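Local coordinates for DUF211 domain-containing protein (Archaeoglobus fulgidus DSM 4304, PDB 3BPD) that is of unknown function but binds magnesium ions and assembles as a heptamer, at residues V10-K15 and N50-I55; L26-L31 and K66-D71. The protein carries 1 engineered substitution. All blocks are in the same frame, centred on the assembly; numbering follows the deposited sequence.

Interaction 1 (V10-K15 and N50-I55); sequences VLDVLK and NIKITI. With MG (magnesium ion), chain Y.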
loop_
_atom_site.group_PDB
_atom_site.type_symbol
_atom_site.label_atom_id
_atom_site.label_comp_id
_atom_site.label_asym_id
_atom_site.label_seq_id
_atom_site.Cartn_x
_atom_site.Cartn_y
_atom_site.Cartn_z
ATOM N N VAL F 10 6.332 18.111 -11.450
ATOM C CA VAL F 10 6.800 18.158 -10.078
ATOM C C VAL F 10 8.024 19.045 -10.199
ATOM O O VAL F 10 9.033 18.663 -10.774
ATOM C CB VAL F 10 7.172 16.761 -9.515
ATOM C CG1 VAL F 10 7.852 16.926 -8.154
ATOM C CG2 VAL F 10 5.912 15.895 -9.377
ATOM N N LEU F 11 7.904 20.257 -9.691
ATOM C CA LEU F 11 8.991 21.204 -9.777
ATOM C C LEU F 11 9.753 21.415 -8.479
ATOM O O LEU F 11 9.164 21.607 -7.422
ATOM C CB LEU F 11 8.447 22.541 -10.274
ATOM C CG LEU F 11 7.655 22.437 -11.577
ATOM C CD1 LEU F 11 7.319 23.820 -12.083
ATOM C CD2 LEU F 11 8.471 21.678 -12.614
ATOM N N ASP F 12 11.074 21.350 -8.558
ATOM C CA ASP F 12 11.902 21.601 -7.392
ATOM C C ASP F 12 12.167 23.097 -7.437
ATOM O O ASP F 12 12.841 23.584 -8.348
ATOM C CB ASP F 12 13.229 20.862 -7.488
ATOM C CG ASP F 12 14.208 21.315 -6.434
ATOM O OD1 ASP F 12 15.403 20.981 -6.555
ATOM O OD2 ASP F 12 13.779 22.008 -5.478
ATOM N N VAL F 13 11.646 23.823 -6.457
ATOM C CA VAL F 13 11.817 25.266 -6.430
ATOM C C VAL F 13 12.468 25.838 -5.173
ATOM O O VAL F 13 12.181 25.409 -4.056
ATOM C CB VAL F 13 10.456 25.965 -6.648
ATOM C CG1 VAL F 13 10.580 27.455 -6.413
ATOM C CG2 VAL F 13 9.967 25.702 -8.060
ATOM N N LEU F 14 13.364 26.802 -5.379
ATOM C CA LEU F 14 14.031 27.497 -4.285
ATOM C C LEU F 14 13.451 28.910 -4.321
ATOM O O LEU F 14 13.245 29.471 -5.395
ATOM C CB LEU F 14 15.543 27.553 -4.501
ATOM C CG LEU F 14 16.306 28.419 -3.487
ATOM C CD1 LEU F 14 16.494 27.647 -2.182
ATOM C CD2 LEU F 14 17.652 28.820 -4.063
ATOM N N LYS F 15 13.188 29.489 -3.156
ATOM C CA LYS F 15 12.605 30.827 -3.111
ATOM C C LYS F 15 12.866 31.544 -1.794
ATOM O O LYS F 15 13.095 30.915 -0.769
ATOM C CB LYS F 15 11.091 30.731 -3.289
ATOM C CG LYS F 15 10.378 30.216 -2.034
ATOM C CD LYS F 15 8.871 30.263 -2.190
ATOM C CE LYS F 15 8.172 30.174 -0.847
ATOM N NZ LYS F 15 8.460 31.352 0.017
ATOM N N ASN F 50 13.203 25.545 0.276
ATOM C CA ASN F 50 13.220 24.619 -0.837
ATOM C C ASN F 50 11.847 23.963 -0.745
ATOM O O ASN F 50 11.452 23.462 0.313
ATOM C CB ASN F 50 14.343 23.591 -0.683
ATOM C CG ASN F 50 15.710 24.149 -1.086
ATOM O OD1 ASN F 50 15.882 24.619 -2.208
ATOM N ND2 ASN F 50 16.686 24.094 -0.171
ATOM N N ILE F 51 11.109 24.002 -1.847
ATOM C CA ILE F 51 9.769 23.437 -1.884
ATOM C C ILE F 51 9.535 22.583 -3.131
ATOM O O ILE F 51 10.125 22.837 -4.184
ATOM C CB ILE F 51 8.706 24.576 -1.837
ATOM C CG1 ILE F 51 8.844 25.480 -3.070
ATOM C CG2 ILE F 51 8.889 25.414 -0.580
ATOM C CD1 ILE F 51 7.840 26.636 -3.116
ATOM N N LYS F 52 8.684 21.563 -3.002
ATOM C CA LYS F 52 8.326 20.688 -4.124
ATOM C C LYS F 52 6.910 21.071 -4.590
ATOM O O LYS F 52 5.964 21.026 -3.803
ATOM C CB LYS F 52 8.343 19.215 -3.690
ATOM C CG LYS F 52 9.318 18.352 -4.465
ATOM C CD LYS F 52 10.758 18.652 -4.062
ATOM C CE LYS F 52 11.760 17.821 -4.845
ATOM N NZ LYS F 52 13.070 17.791 -4.136
ATOM N N ILE F 53 6.768 21.455 -5.859
ATOM C CA ILE F 53 5.465 21.844 -6.403
ATOM C C ILE F 53 4.910 20.800 -7.371
ATOM O O ILE F 53 5.568 20.424 -8.338
ATOM C CB ILE F 53 5.533 23.192 -7.161
ATOM C CG1 ILE F 53 5.940 24.329 -6.210
ATOM C CG2 ILE F 53 4.179 23.499 -7.782
ATOM C CD1 ILE F 53 6.163 25.695 -6.901
ATOM N N THR F 54 3.700 20.328 -7.097
ATOM C CA THR F 54 3.055 19.349 -7.951
ATOM C C THR F 54 1.834 20.036 -8.548
ATOM O O THR F 54 0.947 20.494 -7.821
ATOM C CB THR F 54 2.592 18.105 -7.149
ATOM O OG1 THR F 54 3.722 17.485 -6.541
ATOM C CG2 THR F 54 1.912 17.088 -8.060
ATOM N N ILE F 55 1.809 20.117 -9.875
ATOM C CA ILE F 55 0.714 20.740 -10.602
ATOM C C ILE F 55 -0.004 19.722 -11.472
ATOM O O ILE F 55 0.613 19.023 -12.282
ATOM C CB ILE F 55 1.217 21.859 -11.508
ATOM C CG1 ILE F 55 2.061 22.829 -10.701
ATOM C CG2 ILE F 55 0.046 22.603 -12.113
ATOM C CD1 ILE F 55 2.653 23.920 -11.532
HETATM MG MG MG Y . 16.276 19.420 -7.883
#
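The two inner strands of a ferredoxin-like sheet meet here antiparallel, with Leu11 opposite Ile53 and Val13 opposite Ile51 as hydrogen-bonded pairs. Each pair is closed by two backbone bonds: Leu11 N reaches Ile53 O at 2.7 Å and Ile53 N returns to Leu11 O, while Val13 N gives to Ile51 O at 2.9 Å and Ile51 N to Val13 O. In the βαββαβ order these are the first and third strands, flanked by 34-44 and 75-85. Leu11, Val13, Ile51 and Ile53 face the helices; Val13 CG2 leans across Ile53 CD1 at 4.0 Å, and its CB sits 4.0 Å from Ile51 CG1. The terminal methyl of Ile51, CD1, meets Lys15 CD (3.9 Å) at about a right angle. The Lys15 ammonium goes elsewhere, to Pro19 O and the Glu49 carboxylate.

The other face carries Val10, Asp12, Leu14, Asn50, Lys52 and Thr54. Asp12 turns CG anti to its own N (chi1 169°), which carries the carboxylate to the magnesium ion; OD1 binds it at 2.2 Å, and Ser78 OG is a further ligand. Lys52 NZ stays 4.5 Å from Asp12 OD2, too far for a salt bridge; NZ also makes a long, weak ion pair with Asp80, so any help to the Asp12 charge is probably modest. Leu14 CD1 lies across the side-chain amide of Asn50, and Val10 CG2 runs alongside Thr54 OG1, 3.9 Å away.

Interaction 2 (L26-L31 and K66-D71); sequences LKLSEL and KGVIED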
loop_
_atom_site.group_PDB
_atom_site.type_symbol
_atom_site.label_atom_id
_atom_site.label_comp_id
_atom_site.label_asym_id
_atom_site.label_seq_id
_atom_site.Cartn_x
_atom_site.Cartn_y
_atom_site.Cartn_z
ATOM N N LEU F 26 -2.148 29.418 -4.256
ATOM C CA LEU F 26 -3.315 30.131 -4.767
ATOM C C LEU F 26 -3.126 30.625 -6.199
ATOM O O LEU F 26 -3.917 30.300 -7.084
ATOM C CB LEU F 26 -3.655 31.312 -3.860
ATOM C CG LEU F 26 -4.161 30.920 -2.470
ATOM C CD1 LEU F 26 -4.101 32.126 -1.554
ATOM C CD2 LEU F 26 -5.588 30.353 -2.552
ATOM N N LYS F 27 -2.069 31.399 -6.428
ATOM C CA LYS F 27 -1.814 31.943 -7.752
ATOM C C LYS F 27 -1.698 30.889 -8.840
ATOM O O LYS F 27 -2.247 31.060 -9.933
ATOM C CB LYS F 27 -0.562 32.819 -7.736
ATOM C CG LYS F 27 -0.710 34.049 -6.855
ATOM C CD LYS F 27 -2.027 34.760 -7.146
ATOM C CE LYS F 27 -2.346 35.804 -6.097
ATOM N NZ LYS F 27 -3.712 36.368 -6.280
ATOM N N LEU F 28 -0.989 29.800 -8.553
ATOM C CA LEU F 28 -0.834 28.736 -9.541
ATOM C C LEU F 28 -2.138 28.023 -9.794
ATOM O O LEU F 28 -2.429 27.639 -10.927
ATOM C CB LEU F 28 0.214 27.724 -9.087
ATOM C CG LEU F 28 1.647 28.165 -9.379
ATOM C CD1 LEU F 28 2.634 27.290 -8.643
ATOM C CD2 LEU F 28 1.885 28.105 -10.878
ATOM N N SER F 29 -2.927 27.858 -8.737
ATOM C CA SER F 29 -4.208 27.166 -8.846
ATOM C C SER F 29 -5.224 27.973 -9.633
ATOM O O SER F 29 -6.186 27.423 -10.160
ATOM C CB SER F 29 -4.789 26.876 -7.460
ATOM O OG SER F 29 -5.272 28.060 -6.859
ATOM N N GLU F 30 -5.012 29.281 -9.707
ATOM C CA GLU F 30 -5.940 30.147 -10.423
ATOM C C GLU F 30 -5.687 30.170 -11.931
ATOM O O GLU F 30 -6.499 30.704 -12.695
ATOM C CB GLU F 30 -5.888 31.552 -9.828
ATOM C CG GLU F 30 -6.410 31.618 -8.394
ATOM C CD GLU F 30 -6.063 32.924 -7.697
ATOM O OE1 GLU F 30 -6.472 33.116 -6.534
ATOM O OE2 GLU F 30 -5.375 33.766 -8.306
ATOM N N LEU F 31 -4.570 29.580 -12.354
ATOM C CA LEU F 31 -4.239 29.489 -13.772
ATOM C C LEU F 31 -5.301 28.621 -14.455
ATOM O O LEU F 31 -5.884 27.714 -13.843
ATOM C CB LEU F 31 -2.861 28.852 -13.962
ATOM C CG LEU F 31 -1.618 29.719 -13.809
ATOM C CD1 LEU F 31 -0.377 28.838 -13.726
ATOM C CD2 LEU F 31 -1.529 30.664 -14.994
ATOM N N LYS F 66 5.896 28.681 -15.270
ATOM C CA LYS F 66 7.214 29.171 -14.885
ATOM C C LYS F 66 7.102 30.679 -14.634
ATOM O O LYS F 66 7.726 31.233 -13.723
ATOM C CB LYS F 66 8.228 28.892 -16.004
ATOM C CG LYS F 66 9.631 29.393 -15.702
ATOM C CD LYS F 66 10.581 29.197 -16.874
ATOM C CE LYS F 66 11.902 29.922 -16.604
ATOM N NZ LYS F 66 12.955 29.759 -17.655
ATOM N N GLY F 67 6.286 31.328 -15.453
ATOM C CA GLY F 67 6.095 32.751 -15.313
ATOM C C GLY F 67 5.613 33.080 -13.923
ATOM O O GLY F 67 6.222 33.903 -13.244
ATOM N N VAL F 68 4.535 32.424 -13.493
ATOM C CA VAL F 68 3.960 32.672 -12.180
ATOM C C VAL F 68 4.983 32.469 -11.088
ATOM O O VAL F 68 5.186 33.354 -10.260
ATOM C CB VAL F 68 2.753 31.757 -11.901
ATOM C CG1 VAL F 68 2.120 32.128 -10.575
ATOM C CG2 VAL F 68 1.739 31.881 -13.016
ATOM N N ILE F 69 5.626 31.305 -11.084
ATOM C CA ILE F 69 6.636 30.992 -10.078
ATOM C C ILE F 69 7.749 32.047 -10.023
ATOM O O ILE F 69 8.142 32.494 -8.942
ATOM C CB ILE F 69 7.263 29.585 -10.347
ATOM C CG1 ILE F 69 6.210 28.503 -10.129
ATOM C CG2 ILE F 69 8.482 29.338 -9.440
ATOM C CD1 ILE F 69 6.723 27.108 -10.377
ATOM N N GLU F 70 8.248 32.443 -11.190
ATOM C CA GLU F 70 9.312 33.435 -11.262
ATOM C C GLU F 70 8.865 34.863 -10.984
ATOM O O GLU F 70 9.669 35.686 -10.549
ATOM C CB GLU F 70 9.990 33.379 -12.619
ATOM C CG GLU F 70 10.738 32.099 -12.866
ATOM C CD GLU F 70 11.452 32.106 -14.202
ATOM O OE1 GLU F 70 10.812 32.469 -15.219
ATOM O OE2 GLU F 70 12.649 31.745 -14.236
ATOM N N ASP F 71 7.599 35.166 -11.255
ATOM C CA ASP F 71 7.075 36.503 -10.994
ATOM C C ASP F 71 6.986 36.658 -9.488
ATOM O O ASP F 71 7.149 37.754 -8.949
ATOM C CB ASP F 71 5.667 36.675 -11.576
ATOM C CG ASP F 71 5.672 36.968 -13.064
ATOM O OD1 ASP F 71 6.740 37.389 -13.589
ATOM O OD2 ASP F 71 4.598 36.790 -13.700
#
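Val68 carries most of the contact between the two helices that lie on one face of the ferredoxin-like sheet, meeting Lys27, Leu28 and Leu31 at the C-terminal end of helix 21-29 and just beyond. Its two methyls part company: with chi1 at -175°, CG1 goes to the helix side, 4.0 Å from Lys27 CB, and CG2 goes to the loop side, 3.8 Å from Leu31 CD1. Leu31 and Val68 slide past one another in opposite directions, and both Leu31 methyls border CG2. On the side nearer the sheet, Leu28 CD2 fits against Val68 CB at 3.9 Å.

One residue on, Ile69 is turned more toward the sheet, where Leu11 and Val13 touch it. The forked end of Leu28 bridges Val68 and Ile69, two successive residues of 62-71, with Ile65 and Val37 also against it. Shortening Leu28 to an alanine would probably leave Val68 CB and Ile69 CG1 without their methyl partners and open a gap between the helices above the sheet. On Ile69 it is CG1 that receives the other Leu28 methyl, CD1, at 4.1 Å.

In the fold
Interaction 1 lies in the buried middle of the sheet; interaction 2 is the seam between the two helices above it, only partly buried, with Lys27 at its solvent edge. The first is held by paired backbone hydrogen bonds, one face apolar and turned to the helices, the other mixed and holding the magnesium ligand Asp12, whereas the second relies on aliphatic contacts alone. They join where Ile69 CD1 packs on Leu11 CD1 and Ile53 CD1, with Leu28 CD1 near Ile53 CG2, so one apolar layer serves both. Helix 21-29 follows strand 6-16 and helix 62-71 follows strand 48-57, so interaction 1 pairs two strands and interaction 2 the helices that follow them. Both also touch a second subunit.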